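Local coordinates for sensor protein (Geobacter sulfurreducens, PDB 3H7M) that probably acts as a sensor histidine kinase that phosphorylates a protein histidine with ATP, this piece being its sensor domain, which resembles periplasmic solute-binding proteins, at residues A[98-103]-A[159-164]; A[150-155]-A[176-181]. One frame throughout, in Å; residues are numbered along the deposited sequence. Where two conformers were deposited one is given.

In the fold
Contact 1 is core: ten of its eleven touching residues are buried, and two neighbouring strands of the large mixed sheet meet there through backbone bonds. Contact 2 is only partly buried; helix 147-155 meets an irregular segment leading into strand 181-198, and side chains do the work, leucines inside and polar groups of Arg152, Asn176 and Asn180 toward the more exposed margin. No segment is common to both, yet their centres lie 9 Å apart and they join directly: the helix of contact 2 covers the Phe101 and Ala162 side of contact 1, and Leu154 O receives a hydrogen bond from Arg103 NH1. Both belong to the same solute-binding-protein family 3 region.

Contact 1: A[98-103]-A[159-164]; sequences HAIFAR and CDYAVV
Four backbone hydrogen bonds tie 98-103 to 161-164, two at each of the pairs Ala99-Val164 and Phe101-Ala162. The straightest runs from Phe101 N to Ala162 O, 2.8 Å with 175° at the hydrogen, whereas Val164 N reaches Ala99 O at a longer 3.3 Å. Ile100 and Val163 form the non-hydrogen-bonded pair between them. CA-H...O contacts add to the backbone pairing, among them Val163 CA to Ala99 O at 3.3 Å.

Two carbonyls at the end of the strand pairing are also engaged. Arg103, bent at chi3, turns its guanidinium back so that NH1 donates to Cys159 O at 3.0 Å, the oxygen lying at the edge of the group and in its plane. The same NH1 also bonds Leu154 O on helix 147-155. A water above one guanidinium face accepts from Arg103 N and donates to Asp160 O, linking the two segments beyond the last direct backbone pair.

The segment axes run at 154°, an antiparallel pairing within the mixed sheet of a lobe of the periplasmic-binding-protein fold. Strand 181-198 borders 98-103 on its other edge, and strand 120-123 lies next to 161-165 on the edge away from 98-103.

Apolar contacts divide between the two sheet faces. On that of Ile100, its CG1 meets Val163 CG2 at 3.6 Å, while CG2, set anti to the backbone N by chi1 of -68°, points to Tyr161 CD1. The tyrosine ring also has Ala102 CB against CD1 and CE1, 3.7 Å from CD1. On the opposite face the Phe101 and Val164 side chains cross at about a right angle, CE2 and CD2 of the ring meeting Val164 CG2; Leu151 and Leu154 of helix 147-155 pack against that ring.

Contact 2: A[150-155]-A[176-181]; sequences ALRLLA and NRLTNL
Arg152 and Asn176 meet with guanidinium and amide planes 60° apart. Asn176 ND2 lies at the guanidinium edge, in its plane, but the hydrogen bond goes to the other amide atom: Arg152 NH2 donates to OD1 at 2.9 Å from above the carbonyl plane. Its N-H...O angle of 132° marks a bent bond. The extended arginine chain places this group beyond the helix surface, where NH1 also forms a salt bridge with Asp149. An alanine in place of Asn176 would probably leave Arg152 NH2 without this acceptor and the guanidinium more dependent on Asp149 for its orientation.

The second amide is held more regularly. Asn180 ND2 reaches Ala155 O at 3.0 Å in the carbonyl plane, on a lone pair. A chi1 of 52° turns this amide to Ala155, so that OD1 lies by its CB.

Leucines fill the space between the two segments. Leu178 CD1 meets Leu151 CB at 3.7 Å, and its CD2 lies against Ala155 CB. Deeper in, Leu181 spreads its branches, CD1 to Leu151 CB and CD2 to Leu154 CD2 at 3.4 Å.

A Schellman motif with Arg177 as C-prime residue ends helix 166-175, and a type I turn from Leu178 to Leu181 leads into strand 181-198. Helix 147-155 packs on the sheet over strands 87-103 and 161-165, with Leu151 on Val164 and Leu154 on Ala162, while the connection runs beside it and meets the end of strand 87-103 through Asn180 and Leu181 against Arg103.

Contact 1: A[98-103]-A[159-164]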
# COMPACT_ATOMS: atom_id res chain seq x y z
N HIS A 98 2.85 -10.28 0.19
CA HIS A 98 2.41 -10.33 -1.19
C HIS A 98 1.94 -11.74 -1.48
O HIS A 98 2.05 -12.65 -0.66
CB HIS A 98 3.51 -10.00 -2.18
CG HIS A 98 3.80 -8.55 -2.29
ND1 HIS A 98 4.55 -7.86 -1.37
CD2 HIS A 98 3.43 -7.65 -3.23
CE1 HIS A 98 4.64 -6.59 -1.73
NE2 HIS A 98 3.97 -6.44 -2.86
N ALA A 99 1.41 -11.92 -2.67
CA ALA A 99 0.94 -13.24 -3.02
C ALA A 99 0.85 -13.36 -4.52
O ALA A 99 0.81 -12.35 -5.23
CB ALA A 99 -0.40 -13.49 -2.40
N ILE A 100 0.90 -14.59 -4.99
CA ILE A 100 0.75 -14.84 -6.40
C ILE A 100 -0.70 -15.31 -6.56
O ILE A 100 -1.18 -16.22 -5.86
CB ILE A 100 1.70 -15.91 -6.92
CG1 ILE A 100 3.14 -15.40 -6.86
CG2 ILE A 100 1.31 -16.29 -8.35
CD1 ILE A 100 4.17 -16.50 -7.14
N PHE A 101 -1.38 -14.66 -7.48
CA PHE A 101 -2.78 -14.92 -7.80
C PHE A 101 -2.87 -15.56 -9.19
O PHE A 101 -2.07 -15.25 -10.09
CB PHE A 101 -3.54 -13.58 -7.80
CG PHE A 101 -3.74 -12.99 -6.43
CD1 PHE A 101 -4.82 -13.36 -5.64
CD2 PHE A 101 -2.82 -12.06 -5.92
CE1 PHE A 101 -5.00 -12.83 -4.38
CE2 PHE A 101 -3.00 -11.53 -4.65
CZ PHE A 101 -4.09 -11.91 -3.88
N ALA A 102 -3.85 -16.43 -9.36
CA ALA A 102 -4.09 -17.12 -10.63
C ALA A 102 -5.55 -17.51 -10.75
O ALA A 102 -6.26 -17.59 -9.75
CB ALA A 102 -3.23 -18.38 -10.70
N ARG A 103 -6.00 -17.79 -11.98
CA ARG A 103 -7.37 -18.26 -12.19
C ARG A 103 -7.34 -19.67 -11.66
O ARG A 103 -6.30 -20.32 -11.72
CB ARG A 103 -7.74 -18.22 -13.67
CG ARG A 103 -7.74 -16.82 -14.25
CD ARG A 103 -8.18 -16.79 -15.70
NE ARG A 103 -7.31 -17.61 -16.53
CZ ARG A 103 -6.14 -17.22 -17.02
NH1 ARG A 103 -5.67 -15.99 -16.78
NH2 ARG A 103 -5.43 -18.07 -17.74
N CYS A 159 -3.49 -12.31 -18.93
CA CYS A 159 -2.10 -12.53 -18.52
C CYS A 159 -2.12 -13.87 -17.79
O CYS A 159 -3.20 -14.44 -17.62
CB CYS A 159 -1.59 -11.40 -17.61
SG CYS A 159 -2.54 -11.04 -16.09
N ASP A 160 -0.97 -14.39 -17.37
CA ASP A 160 -0.97 -15.70 -16.72
C ASP A 160 -1.03 -15.72 -15.22
O ASP A 160 -1.57 -16.65 -14.62
CB ASP A 160 0.25 -16.53 -17.15
CG ASP A 160 0.33 -16.71 -18.66
OD1 ASP A 160 -0.69 -17.07 -19.29
OD2 ASP A 160 1.44 -16.50 -19.21
N TYR A 161 -0.43 -14.72 -14.60
CA TYR A 161 -0.41 -14.63 -13.14
C TYR A 161 -0.37 -13.19 -12.81
O TYR A 161 -0.14 -12.34 -13.70
CB TYR A 161 0.83 -15.28 -12.55
CG TYR A 161 0.86 -16.77 -12.72
CD1 TYR A 161 0.22 -17.60 -11.81
CD2 TYR A 161 1.50 -17.36 -13.82
CE1 TYR A 161 0.20 -18.98 -11.99
CE2 TYR A 161 1.49 -18.74 -14.01
CZ TYR A 161 0.83 -19.55 -13.09
OH TYR A 161 0.82 -20.91 -13.26
N ALA A 162 -0.61 -12.90 -11.54
CA ALA A 162 -0.52 -11.53 -11.06
C ALA A 162 0.06 -11.64 -9.67
O ALA A 162 -0.20 -12.61 -8.95
CB ALA A 162 -1.89 -10.87 -11.02
N VAL A 163 0.87 -10.65 -9.31
CA VAL A 163 1.49 -10.60 -7.99
C VAL A 163 1.10 -9.26 -7.36
O VAL A 163 1.45 -8.20 -7.88
CB VAL A 163 3.03 -10.71 -8.09
CG1 VAL A 163 3.68 -10.26 -6.78
CG2 VAL A 163 3.44 -12.16 -8.41
N VAL A 164 0.35 -9.30 -6.27
CA VAL A 164 -0.06 -8.06 -5.62
C VAL A 164 -0.17 -8.32 -4.15
O VAL A 164 -0.07 -9.48 -3.72
CB VAL A 164 -1.43 -7.54 -6.13
CG1 VAL A 164 -1.41 -7.39 -7.62
CG2 VAL A 164 -2.52 -8.49 -5.71
O HOH W 1 -4.15 -17.80 -14.29

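Contact 2: A[150-155]-A[176-181]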
# COMPACT_ATOMS: atom_id res chain seq x y z
N ALA A 150 -4.46 -5.10 -12.19
CA ALA A 150 -3.67 -6.28 -12.43
C ALA A 150 -4.58 -7.51 -12.32
O ALA A 150 -4.56 -8.39 -13.17
CB ALA A 150 -2.54 -6.39 -11.42
N LEU A 151 -5.37 -7.55 -11.25
CA LEU A 151 -6.25 -8.68 -11.00
C LEU A 151 -7.37 -8.82 -12.05
O LEU A 151 -7.82 -9.91 -12.35
CB LEU A 151 -6.80 -8.59 -9.58
CG LEU A 151 -5.69 -8.72 -8.52
CD1 LEU A 151 -6.24 -8.50 -7.13
CD2 LEU A 151 -5.05 -10.11 -8.60
N ARG A 152 -7.80 -7.70 -12.63
CA ARG A 152 -8.84 -7.76 -13.64
C ARG A 152 -8.30 -8.44 -14.88
O ARG A 152 -8.98 -9.25 -15.48
CB ARG A 152 -9.31 -6.36 -13.98
CG ARG A 152 -10.18 -5.77 -12.91
CD ARG A 152 -10.36 -4.28 -13.04
NE ARG A 152 -11.04 -3.76 -11.85
CZ ARG A 152 -10.82 -2.56 -11.32
NH1 ARG A 152 -9.93 -1.75 -11.85
NH2 ARG A 152 -11.51 -2.16 -10.25
N LEU A 153 -7.07 -8.10 -15.25
CA LEU A 153 -6.45 -8.67 -16.44
C LEU A 153 -6.29 -10.16 -16.24
O LEU A 153 -6.56 -10.96 -17.13
CB LEU A 153 -5.08 -8.05 -16.70
CG LEU A 153 -4.41 -8.59 -17.97
CD1 LEU A 153 -5.12 -8.03 -19.18
CD2 LEU A 153 -2.94 -8.18 -18.00
N LEU A 154 -5.85 -10.55 -15.06
CA LEU A 154 -5.72 -11.96 -14.80
C LEU A 154 -7.09 -12.64 -14.93
O LEU A 154 -7.23 -13.70 -15.55
CB LEU A 154 -5.22 -12.15 -13.39
CG LEU A 154 -5.02 -13.59 -12.93
CD1 LEU A 154 -3.85 -14.23 -13.71
CD2 LEU A 154 -4.73 -13.57 -11.43
N ALA A 155 -8.09 -12.02 -14.32
CA ALA A 155 -9.44 -12.55 -14.30
C ALA A 155 -9.97 -12.68 -15.72
O ALA A 155 -10.67 -13.65 -16.05
CB ALA A 155 -10.34 -11.63 -13.51
N ASN A 176 -14.73 -6.45 -6.63
CA ASN A 176 -14.89 -6.45 -8.06
C ASN A 176 -15.35 -7.81 -8.55
O ASN A 176 -15.30 -8.08 -9.72
CB ASN A 176 -13.57 -6.04 -8.73
CG ASN A 176 -13.25 -4.57 -8.52
OD1 ASN A 176 -12.11 -4.19 -8.28
ND2 ASN A 176 -14.27 -3.73 -8.62
N ARG A 177 -15.77 -8.68 -7.63
CA ARG A 177 -16.27 -9.98 -8.00
C ARG A 177 -15.42 -10.80 -8.99
O ARG A 177 -15.94 -11.37 -9.94
CB ARG A 177 -17.69 -9.82 -8.56
CG ARG A 177 -18.66 -9.42 -7.49
CD ARG A 177 -20.06 -9.25 -8.01
NE ARG A 177 -20.92 -8.76 -6.96
CZ ARG A 177 -22.19 -8.43 -7.12
NH1 ARG A 177 -22.77 -8.53 -8.32
NH2 ARG A 177 -22.88 -7.99 -6.07
N LEU A 178 -14.12 -10.85 -8.75
CA LEU A 178 -13.22 -11.64 -9.59
C LEU A 178 -13.18 -13.01 -8.98
O LEU A 178 -12.15 -13.45 -8.46
CB LEU A 178 -11.84 -11.03 -9.55
CG LEU A 178 -11.91 -9.55 -9.89
CD1 LEU A 178 -10.49 -9.00 -9.92
CD2 LEU A 178 -12.60 -9.36 -11.23
N THR A 179 -14.31 -13.72 -9.06
CA THR A 179 -14.41 -15.01 -8.40
C THR A 179 -13.73 -16.21 -9.02
O THR A 179 -13.87 -17.32 -8.50
CB THR A 179 -15.88 -15.34 -8.08
OG1 THR A 179 -16.63 -15.49 -9.30
CG2 THR A 179 -16.50 -14.21 -7.26
N ASN A 180 -12.99 -16.00 -10.10
CA ASN A 180 -12.24 -17.10 -10.69
C ASN A 180 -10.78 -17.00 -10.20
O ASN A 180 -9.95 -17.84 -10.54
CB ASN A 180 -12.29 -17.05 -12.24
CG ASN A 180 -11.89 -15.70 -12.79
OD1 ASN A 180 -12.12 -14.68 -12.15
ND2 ASN A 180 -11.28 -15.69 -13.99
N LEU A 181 -10.47 -15.97 -9.39
CA LEU A 181 -9.09 -15.80 -8.88
C LEU A 181 -8.86 -16.42 -7.51
O LEU A 181 -9.73 -16.36 -6.65
CB LEU A 181 -8.69 -14.31 -8.80
CG LEU A 181 -8.84 -13.48 -10.07
CD1 LEU A 181 -8.37 -12.08 -9.88
CD2 LEU A 181 -8.06 -14.16 -11.19